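Local structure of enoyl-CoA hydratase (Thermus thermophilus, 1WZ8) at residues Gly20-Thr25 with Arg47-Val52; Phe73-Glu78 with Leu86-Trp91; Ile128-Lys133 with Tyr196-Glu201; Leu137-Leu142 with Gly149-Leu154. The protein probably catalyses the reversible addition of water to the double bond of enoyl-CoA thioesters, as a hexameric member of the crotonase family. All blocks are in the same frame, centred on the assembly; numbering follows the deposited sequence.

Interaction 1: Gly20-Thr25 with Arg47-Val52; sequences GVLEIT and RDLEAV
Leu49 spreads its two methyl branches over Leu22 and Ile24, giving one to each. Its CD2 lies 3.8 Å from CD2 of Leu22, the two leucine side chains passing at a slant. The other branch meets Ile24 tip to tip, CD1 of Leu49 standing 3.6 Å from CD1 of Ile24. Ile24 reaches that far because CG1 is anti to its own carbonyl carbon (chi1 -58°) and the chain runs straight on to CD1, so that the longer arm of the side chain, rather than CG2, makes the touch. No hydrogen bond crosses here. Branched aliphatic residues suit the place, since it is buried and the two segments meet through methyl groups.

The pair belongs to a beta-alpha-beta crossover of the crotonase core: strand 21-26 leads into helix 36-49, and the chain returns to the sheet as strand 57-62, parallel to the first and next to it. In the extended strand, Leu22 and Ile24 point toward the helix while Val21, Glu23 and Thr25, alternating with them, take the other face of the sheet. Val52 also points toward the strand but stays farther off, its CG1 4.8 Å from Leu22 CD2. Leu5 of helix 3-8 and Phe103 also press on Leu49, while Ile24 packs within the sheet against Phe14 of strand 12-18 and Val58 and Leu60 of strand 57-62.

Interaction 2: Phe73-Glu78 with Leu86-Trp91; sequences FGLIEE and LLRVFW
Arg88 and Glu78 form a salt bridge between two successive helices. Arg88 NH2 donates to Glu78 OE1 at 2.6 Å, and a weak second bond runs from NH1 to OE2 at 3.3 Å. The grip is lopsided because the carboxylate and guanidinium planes are turned 56° apart: OE1 sits close to the guanidinium plane, yet it is approached from 44° above the plane of its own carboxylate. Glu78 is extended beyond CG, whereas Arg88 bends at chi3, which brings its edge round to the acid. Long, flexible side chains suit this partly exposed site, and NE of Arg88 has a second acidic partner in Glu92.

Beneath the charges lies a buried apolar contact. Leu75 CD1 reaches Val89 CG2 at 3.9 Å, a small patch that suits aliphatic residues shielded from water.

The short segment axes come no closer than 10.5 Å and run at 121°, as expected of helices 73-81 and 83-102 folded back across a tight turn. Helix 36-49 lies against both through Pro36 and His39, Leu75 touching the two of them and Val89 touching His39, while Phe240 of helix 229-241 packs on Leu86 and Val89.

Interaction 3: Ile128-Lys133 with Tyr196-Glu201; sequences IAVVGK and YEKALE
Lys198, whose CB and CG lie against Val130, carries its NZ over the carboxylate of Glu201 instead of into the carboxylate plane. The nitrogen stands 3.1 Å from Glu201 OE2 in a salt bridge that meets this oxygen from 46° above the plane. The other flat group of the helix segment is the ring of Tyr196, whose CB points away from the strand; it takes part in a cation-pi interaction with Arg61.

The contact across the segments is aliphatic. Val130 straddles the helix surface with both branches: CG1, anti to the backbone N (chi1 179°), touches Lys198 CG at 4.0 Å, the two side chains crossing at about a right angle. CG2 rests on Ala199, 3.8 Å from its CA and 4.0 Å from its CB. The small alanine lets the backbones approach closely, with 5.7 Å between CA of Val130 and CA of Ala199, while the beta-branched valine suits an inner strand. Replacing Val130 with an alanine removes both methyl groups and would probably open a gap between the strand and the helix, leaving the Lys198 stem without its methyl partner and Ala199 with a thinner contact.

Strand 128-132 lies between strands 107-111 and 188-190 of the large sheet, and helix 195-207 packs on that sheet: Ala199 also touches Val108 and Ala110, and Lys198 touches Leu188 and Val190. Lys198 thus divides its labour. Its methylene stem joins the buried layer, while the bend at chi2 (65°) leads the ammonium away from the strand to an acid one turn along the helix, which probably spares the charge from burial.

Interaction 4: Leu137-Leu142 with Gly149-Leu154; sequences LLDGHL and GDHAVL
Asp139 and Asp150 are joined through one water, which donates to Asp139 OD1 at 2.9 Å and to Asp150 OD1 at 2.6 Å. The two oxygens, Asp139 OD1 and Asp150 OD1, are 4.1 Å apart, so the water between these like-charged groups probably eases their repulsion. The same water accepts from the Ala152 backbone N at 3.0 Å and so ties both acids to the start of helix 152-155. Asp139 CG, anti to the backbone N (chi1 175°), carries the carboxylate to His141 and the water.

No direct hydrogen bond crosses between the segments; the histidine-aspartate bonds lie within one or the other. His141 ND1 donates to Asp139 OD1 at 3.1 Å, almost in the ring plane but 41° above the carboxylate plane. The backbone N of His141 donates to Asp139 OD2, also at 3.1 Å, closing an Asx turn that Gly140 passes with positive phi. In 149-154, His151 ND1 donates to Asp150 OD1 at 2.7 Å on the syn side, though 34° out of the carboxylate plane. A leucine in place of His141 would probably deprive Asp139 of its ring donor, leaving the carboxylate freer to turn away from the water it shares. NE2 of His141 hydrogen-bonds a bound methylpentanediol, probably from the crystallisation liquor, which may mark a pocket.

In van der Waals contact, Asp139 OD1 lies 3.5 Å from His151 CE1, and Ala152 CB packs against the same oxygen.

Around this buried bridge, helix 229-241 packs on His141 through Glu239, helix 118-125 packs on His151, Trp156 hydrogen-bonds His151 NE2, and another subunit packs against Leu142 and Val153.

The contacts follow the chain from interaction 1 to 2 and then 3, with interaction 4 nested inside the loop that interaction 3 closes. Interactions 1 and 3 reach the same six-stranded sheet, their centres 19 Å apart, and meet directly where Glu23 OE2 lies 2.5 Å from Tyr196 OH, a probable hydrogen bond. Strand 128-132 leads on to strand 136-138, and there interactions 3 and 4 touch through Val131 and Leu137. Interactions 2 and 4 are 16 Å apart between centres, with nearest atoms about 7 Å apart, and a methylpentanediol lies by each. Interaction 4 thus adjoins interaction 3, while interactions 2 and 4 lie in the region where the diol may mark a pocket.

Interaction 1: Gly20-Thr25 with Arg47-Val52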
# COMPACT_ATOMS: atom_id res chain seq x y z
N GLY A 20 38.07 -2.49 1.36
CA GLY A 20 36.70 -2.13 1.03
C GLY A 20 35.75 -2.00 2.20
O GLY A 20 34.59 -1.62 2.01
N VAL A 21 36.22 -2.30 3.40
CA VAL A 21 35.37 -2.21 4.58
C VAL A 21 35.63 -0.93 5.36
O VAL A 21 36.67 -0.79 6.00
CB VAL A 21 35.60 -3.41 5.53
CG1 VAL A 21 34.68 -3.29 6.74
CG2 VAL A 21 35.35 -4.72 4.79
N LEU A 22 34.70 0.01 5.28
CA LEU A 22 34.86 1.26 6.01
C LEU A 22 34.26 1.05 7.39
O LEU A 22 33.05 0.86 7.54
CB LEU A 22 34.14 2.41 5.31
CG LEU A 22 34.22 3.74 6.06
CD1 LEU A 22 35.67 4.13 6.28
CD2 LEU A 22 33.48 4.82 5.29
N GLU A 23 35.12 1.08 8.40
CA GLU A 23 34.66 0.88 9.77
C GLU A 23 34.44 2.22 10.46
O GLU A 23 35.33 3.06 10.50
CB GLU A 23 35.70 0.07 10.55
CG GLU A 23 35.31 -0.18 11.98
CD GLU A 23 36.44 -0.77 12.78
OE1 GLU A 23 37.45 -0.07 12.98
OE2 GLU A 23 36.31 -1.93 13.21
N ILE A 24 33.24 2.41 10.99
CA ILE A 24 32.90 3.63 11.69
C ILE A 24 32.72 3.30 13.17
O ILE A 24 31.80 2.56 13.53
CB ILE A 24 31.60 4.26 11.17
CG1 ILE A 24 31.71 4.55 9.67
CG2 ILE A 24 31.30 5.55 11.92
CD1 ILE A 24 30.48 5.23 9.08
N THR A 25 33.61 3.82 14.00
CA THR A 25 33.56 3.60 15.44
C THR A 25 33.04 4.88 16.08
O THR A 25 33.59 5.96 15.85
CB THR A 25 34.96 3.29 16.03
OG1 THR A 25 35.48 2.08 15.44
CG2 THR A 25 34.89 3.11 17.53
N ARG A 47 24.99 10.70 4.38
CA ARG A 47 24.94 11.52 3.17
C ARG A 47 26.34 11.73 2.59
O ARG A 47 26.54 11.61 1.38
CB ARG A 47 24.31 12.88 3.47
CG ARG A 47 22.80 12.84 3.55
CD ARG A 47 22.26 14.12 4.17
NE ARG A 47 21.55 13.83 5.41
CZ ARG A 47 21.64 14.57 6.51
NH1 ARG A 47 22.42 15.64 6.52
NH2 ARG A 47 20.96 14.23 7.60
N ASP A 48 27.29 12.04 3.46
CA ASP A 48 28.66 12.26 3.01
C ASP A 48 29.38 10.96 2.64
O ASP A 48 30.31 10.98 1.84
CB ASP A 48 29.45 13.01 4.08
CG ASP A 48 28.90 14.39 4.36
OD1 ASP A 48 28.48 15.07 3.39
OD2 ASP A 48 28.88 14.81 5.53
N LEU A 49 28.95 9.84 3.22
CA LEU A 49 29.59 8.57 2.92
C LEU A 49 29.41 8.18 1.46
O LEU A 49 30.24 7.47 0.90
CB LEU A 49 29.04 7.46 3.82
CG LEU A 49 29.42 7.55 5.30
CD1 LEU A 49 28.86 6.35 6.04
CD2 LEU A 49 30.94 7.60 5.43
N GLU A 50 28.33 8.65 0.86
CA GLU A 50 28.05 8.34 -0.54
C GLU A 50 29.16 8.89 -1.43
O GLU A 50 29.37 8.40 -2.54
CB GLU A 50 26.71 8.94 -0.96
CG GLU A 50 25.51 8.31 -0.27
CD GLU A 50 24.20 8.97 -0.65
OE1 GLU A 50 23.99 10.16 -0.30
OE2 GLU A 50 23.36 8.31 -1.30
N ALA A 51 29.87 9.90 -0.94
CA ALA A 51 30.94 10.51 -1.71
C ALA A 51 32.25 9.73 -1.63
O ALA A 51 33.06 9.77 -2.55
CB ALA A 51 31.17 11.94 -1.24
N VAL A 52 32.46 9.01 -0.53
CA VAL A 52 33.68 8.24 -0.35
C VAL A 52 33.80 7.10 -1.35
O VAL A 52 32.95 6.21 -1.39
CB VAL A 52 33.79 7.67 1.08
CG1 VAL A 52 35.07 6.87 1.22
CG2 VAL A 52 33.74 8.79 2.10

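Interaction 2: Phe73-Glu78 with Leu86-Trp91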
# COMPACT_ATOMS: atom_id res chain seq x y z
N PHE A 73 20.83 11.66 28.60
CA PHE A 73 19.90 12.50 29.35
C PHE A 73 19.96 13.92 28.81
O PHE A 73 18.94 14.61 28.71
CB PHE A 73 20.26 12.51 30.84
CG PHE A 73 19.84 11.28 31.59
CD1 PHE A 73 18.49 10.93 31.68
CD2 PHE A 73 20.78 10.47 32.21
CE1 PHE A 73 18.09 9.80 32.39
CE2 PHE A 73 20.40 9.33 32.92
CZ PHE A 73 19.05 9.00 33.01
N GLY A 74 21.17 14.36 28.46
CA GLY A 74 21.35 15.70 27.94
C GLY A 74 20.53 15.94 26.68
O GLY A 74 19.87 16.97 26.54
N LEU A 75 20.58 14.98 25.77
CA LEU A 75 19.85 15.08 24.52
C LEU A 75 18.34 15.13 24.77
O LEU A 75 17.63 15.94 24.18
CB LEU A 75 20.19 13.88 23.62
CG LEU A 75 19.42 13.76 22.30
CD1 LEU A 75 19.46 15.07 21.53
CD2 LEU A 75 20.03 12.64 21.49
N ILE A 76 17.86 14.25 25.64
CA ILE A 76 16.44 14.21 25.97
C ILE A 76 15.98 15.53 26.59
O ILE A 76 14.90 16.04 26.27
CB ILE A 76 16.13 13.04 26.93
CG1 ILE A 76 16.45 11.71 26.25
CG2 ILE A 76 14.66 13.08 27.36
CD1 ILE A 76 16.26 10.49 27.13
N GLU A 77 16.81 16.08 27.47
CA GLU A 77 16.47 17.34 28.12
C GLU A 77 16.44 18.49 27.12
O GLU A 77 15.60 19.38 27.22
CB GLU A 77 17.47 17.65 29.24
CG GLU A 77 17.36 16.74 30.45
CD GLU A 77 16.06 16.91 31.22
OE1 GLU A 77 15.20 17.71 30.77
OE2 GLU A 77 15.90 16.26 32.27
N GLU A 78 17.35 18.46 26.16
CA GLU A 78 17.41 19.50 25.14
C GLU A 78 16.11 19.50 24.32
O GLU A 78 15.54 20.56 24.04
CB GLU A 78 18.59 19.28 24.19
CG GLU A 78 18.58 20.23 23.01
CD GLU A 78 19.63 19.91 21.97
OE1 GLU A 78 19.77 18.73 21.60
OE2 GLU A 78 20.31 20.85 21.50
N LEU A 86 13.47 20.00 19.53
CA LEU A 86 12.62 18.83 19.34
C LEU A 86 12.49 18.47 17.86
O LEU A 86 12.67 17.31 17.48
CB LEU A 86 11.23 19.08 19.94
CG LEU A 86 10.30 17.86 19.93
CD1 LEU A 86 10.88 16.78 20.83
CD2 LEU A 86 8.91 18.27 20.41
N LEU A 87 12.18 19.45 17.02
CA LEU A 87 12.01 19.16 15.60
C LEU A 87 13.31 18.88 14.87
O LEU A 87 13.32 18.16 13.87
CB LEU A 87 11.24 20.29 14.92
CG LEU A 87 9.70 20.17 15.02
CD1 LEU A 87 9.25 18.93 14.26
CD2 LEU A 87 9.26 20.10 16.48
N ARG A 88 14.42 19.45 15.34
CA ARG A 88 15.65 19.16 14.66
C ARG A 88 16.03 17.71 14.92
O ARG A 88 16.46 16.99 14.04
CB ARG A 88 16.73 20.08 15.21
CG ARG A 88 18.14 19.67 14.78
CD ARG A 88 19.21 20.16 15.76
NE ARG A 88 19.48 19.15 16.78
CZ ARG A 88 19.55 19.57 18.06
NH1 ARG A 88 19.37 20.85 18.35
NH2 ARG A 88 19.81 18.69 19.03
N VAL A 89 15.81 17.25 16.15
CA VAL A 89 16.06 15.85 16.49
C VAL A 89 15.06 14.93 15.79
O VAL A 89 15.38 13.78 15.49
CB VAL A 89 16.01 15.64 18.02
CG1 VAL A 89 16.17 14.17 18.37
CG2 VAL A 89 17.11 16.45 18.68
N PHE A 90 13.86 15.44 15.52
CA PHE A 90 12.84 14.64 14.83
C PHE A 90 13.42 14.15 13.51
O PHE A 90 13.40 12.96 13.21
CB PHE A 90 11.59 15.48 14.56
CG PHE A 90 10.56 14.76 13.74
CD1 PHE A 90 9.67 13.88 14.33
CD2 PHE A 90 10.49 14.96 12.36
CE1 PHE A 90 8.72 13.19 13.57
CE2 PHE A 90 9.55 14.29 11.59
CZ PHE A 90 8.66 13.40 12.19
N TRP A 91 13.94 15.08 12.71
CA TRP A 91 14.52 14.71 11.43
C TRP A 91 15.80 13.89 11.57
O TRP A 91 16.10 13.07 10.70
CB TRP A 91 14.73 15.96 10.58
CG TRP A 91 13.42 16.60 10.24
CD1 TRP A 91 12.91 17.77 10.74
CD2 TRP A 91 12.41 16.05 9.38
NE1 TRP A 91 11.64 17.98 10.24
CE2 TRP A 91 11.31 16.94 9.40
CE3 TRP A 91 12.32 14.90 8.59
CZ2 TRP A 91 10.14 16.72 8.67
CZ3 TRP A 91 11.16 14.67 7.86
CH2 TRP A 91 10.09 15.58 7.91

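Interaction 3: Ile128-Lys133 with Tyr196-Glu201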
# COMPACT_ATOMS: atom_id res chain seq x y z
N ILE A 128 22.86 -6.19 8.37
CA ILE A 128 23.17 -7.39 9.12
C ILE A 128 23.72 -6.98 10.48
O ILE A 128 24.64 -6.17 10.57
CB ILE A 128 24.22 -8.26 8.39
CG1 ILE A 128 23.65 -8.75 7.06
CG2 ILE A 128 24.62 -9.44 9.27
CD1 ILE A 128 24.61 -9.59 6.24
N ALA A 129 23.13 -7.52 11.54
CA ALA A 129 23.59 -7.23 12.88
C ALA A 129 24.10 -8.51 13.49
O ALA A 129 23.45 -9.55 13.39
CB ALA A 129 22.45 -6.66 13.73
N VAL A 130 25.27 -8.44 14.10
CA VAL A 130 25.85 -9.59 14.77
C VAL A 130 25.82 -9.22 16.24
O VAL A 130 26.38 -8.20 16.63
CB VAL A 130 27.31 -9.83 14.34
CG1 VAL A 130 27.88 -11.04 15.08
CG2 VAL A 130 27.39 -10.06 12.84
N VAL A 131 25.14 -10.03 17.05
CA VAL A 131 25.07 -9.75 18.48
C VAL A 131 25.72 -10.86 19.28
O VAL A 131 26.03 -11.93 18.75
CB VAL A 131 23.60 -9.61 18.97
CG1 VAL A 131 22.88 -8.56 18.15
CG2 VAL A 131 22.88 -10.95 18.88
N GLY A 132 25.94 -10.58 20.56
CA GLY A 132 26.51 -11.58 21.43
C GLY A 132 25.34 -12.33 22.05
O GLY A 132 24.25 -11.78 22.16
N LYS A 133 25.55 -13.58 22.44
CA LYS A 133 24.48 -14.35 23.06
C LYS A 133 23.93 -13.61 24.28
O LYS A 133 22.74 -13.68 24.58
CB LYS A 133 24.99 -15.73 23.47
CG LYS A 133 25.40 -16.59 22.29
CD LYS A 133 25.77 -18.00 22.72
CE LYS A 133 26.13 -18.84 21.51
NZ LYS A 133 25.04 -18.79 20.50
N TYR A 196 32.73 -8.65 17.47
CA TYR A 196 33.46 -7.85 16.50
C TYR A 196 34.12 -8.72 15.43
O TYR A 196 34.05 -8.42 14.24
CB TYR A 196 34.52 -6.98 17.18
CG TYR A 196 35.34 -6.19 16.18
CD1 TYR A 196 34.76 -5.17 15.44
CD2 TYR A 196 36.68 -6.50 15.95
CE1 TYR A 196 35.50 -4.47 14.48
CE2 TYR A 196 37.42 -5.81 14.99
CZ TYR A 196 36.82 -4.80 14.26
OH TYR A 196 37.55 -4.12 13.31
N GLU A 197 34.78 -9.79 15.86
CA GLU A 197 35.45 -10.69 14.92
C GLU A 197 34.51 -11.22 13.84
O GLU A 197 34.86 -11.21 12.65
CB GLU A 197 36.07 -11.87 15.68
CG GLU A 197 36.58 -12.99 14.80
CD GLU A 197 37.26 -14.09 15.60
OE1 GLU A 197 38.31 -13.81 16.20
OE2 GLU A 197 36.73 -15.23 15.62
N LYS A 198 33.33 -11.70 14.24
CA LYS A 198 32.36 -12.24 13.29
C LYS A 198 31.77 -11.12 12.43
O LYS A 198 31.56 -11.30 11.23
CB LYS A 198 31.24 -12.96 14.03
CG LYS A 198 30.18 -13.59 13.12
CD LYS A 198 30.76 -14.71 12.26
CE LYS A 198 29.69 -15.38 11.41
NZ LYS A 198 30.23 -16.51 10.60
N ALA A 199 31.50 -9.98 13.04
CA ALA A 199 30.94 -8.86 12.29
C ALA A 199 31.91 -8.43 11.19
O ALA A 199 31.51 -8.15 10.06
CB ALA A 199 30.64 -7.69 13.22
N LEU A 200 33.19 -8.38 11.52
CA LEU A 200 34.21 -7.99 10.55
C LEU A 200 34.27 -9.02 9.42
O LEU A 200 34.40 -8.68 8.25
CB LEU A 200 35.58 -7.86 11.23
CG LEU A 200 36.74 -7.48 10.31
CD1 LEU A 200 36.42 -6.16 9.61
CD2 LEU A 200 38.02 -7.37 11.13
N GLU A 201 34.17 -10.30 9.79
CA GLU A 201 34.20 -11.38 8.80
C GLU A 201 33.03 -11.22 7.82
O GLU A 201 33.18 -11.40 6.60
CB GLU A 201 34.08 -12.73 9.52
CG GLU A 201 34.09 -13.93 8.59
CD GLU A 201 33.71 -15.22 9.30
OE1 GLU A 201 34.37 -15.56 10.31
OE2 GLU A 201 32.75 -15.88 8.86

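Interaction 4: Leu137-Leu142 with Gly149-Leu154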
# COMPACT_ATOMS: atom_id res chain seq x y z
N LEU A 137 19.22 -6.27 24.32
CA LEU A 137 18.55 -5.46 23.31
C LEU A 137 17.20 -5.01 23.86
O LEU A 137 16.36 -5.83 24.24
CB LEU A 137 18.34 -6.27 22.02
CG LEU A 137 19.61 -6.91 21.46
CD1 LEU A 137 19.27 -7.72 20.21
CD2 LEU A 137 20.64 -5.84 21.12
N LEU A 138 16.99 -3.70 23.91
CA LEU A 138 15.75 -3.16 24.46
C LEU A 138 15.34 -1.85 23.81
O LEU A 138 16.14 -0.93 23.65
CB LEU A 138 15.93 -2.96 25.96
CG LEU A 138 14.80 -2.38 26.83
CD1 LEU A 138 13.58 -3.29 26.82
CD2 LEU A 138 15.33 -2.23 28.23
N ASP A 139 14.08 -1.75 23.42
CA ASP A 139 13.58 -0.53 22.83
C ASP A 139 13.67 0.51 23.95
O ASP A 139 14.28 1.57 23.78
CB ASP A 139 12.13 -0.70 22.40
CG ASP A 139 11.53 0.59 21.90
OD1 ASP A 139 11.79 0.97 20.74
OD2 ASP A 139 10.80 1.23 22.68
N GLY A 140 13.05 0.20 25.09
CA GLY A 140 13.11 1.06 26.26
C GLY A 140 12.30 2.34 26.36
O GLY A 140 12.31 2.99 27.41
N HIS A 141 11.58 2.70 25.31
CA HIS A 141 10.81 3.96 25.31
C HIS A 141 9.65 3.97 26.33
O HIS A 141 9.40 4.95 27.02
CB HIS A 141 10.28 4.20 23.90
CG HIS A 141 11.42 4.59 22.99
ND1 HIS A 141 12.01 3.72 22.13
CD2 HIS A 141 12.04 5.83 22.86
CE1 HIS A 141 12.97 4.43 21.50
NE2 HIS A 141 13.00 5.70 21.92
N LEU A 142 8.90 2.88 26.43
CA LEU A 142 7.77 2.83 27.36
C LEU A 142 8.23 3.05 28.80
O LEU A 142 7.49 3.58 29.62
CB LEU A 142 7.04 1.49 27.22
CG LEU A 142 6.04 1.40 26.06
CD1 LEU A 142 4.91 2.40 26.28
CD2 LEU A 142 6.73 1.67 24.73
N GLY A 149 8.79 5.26 19.08
CA GLY A 149 8.76 5.79 17.73
C GLY A 149 10.06 6.05 16.99
O GLY A 149 10.03 6.64 15.91
N ASP A 150 11.20 5.60 17.51
CA ASP A 150 12.45 5.87 16.81
C ASP A 150 12.95 4.80 15.85
O ASP A 150 14.03 4.95 15.27
CB ASP A 150 13.56 6.26 17.81
CG ASP A 150 13.99 5.11 18.71
OD1 ASP A 150 13.54 3.97 18.50
OD2 ASP A 150 14.80 5.37 19.62
N HIS A 151 12.18 3.73 15.67
CA HIS A 151 12.56 2.67 14.73
C HIS A 151 11.64 1.46 14.78
O HIS A 151 11.37 0.84 13.75
CB HIS A 151 13.99 2.18 15.00
CG HIS A 151 14.08 1.18 16.11
ND1 HIS A 151 14.06 1.54 17.45
CD2 HIS A 151 14.11 -0.17 16.09
CE1 HIS A 151 14.07 0.45 18.19
NE2 HIS A 151 14.10 -0.60 17.40
N ALA A 152 11.16 1.13 15.98
CA ALA A 152 10.33 -0.05 16.19
C ALA A 152 9.16 -0.25 15.24
O ALA A 152 8.97 -1.35 14.73
CB ALA A 152 9.83 -0.08 17.62
N VAL A 153 8.38 0.79 15.00
CA VAL A 153 7.24 0.62 14.13
C VAL A 153 7.63 0.41 12.67
O VAL A 153 6.86 -0.15 11.90
CB VAL A 153 6.26 1.80 14.28
CG1 VAL A 153 5.09 1.66 13.33
CG2 VAL A 153 5.75 1.83 15.72
N LEU A 154 8.84 0.82 12.29
CA LEU A 154 9.28 0.61 10.91
C LEU A 154 9.89 -0.78 10.73
O LEU A 154 9.61 -1.49 9.76
CB LEU A 154 10.34 1.64 10.50
CG LEU A 154 10.86 1.47 9.06
CD1 LEU A 154 9.77 1.88 8.09
CD2 LEU A 154 12.12 2.30 8.84
O HOH W 1 11.28 2.71 18.49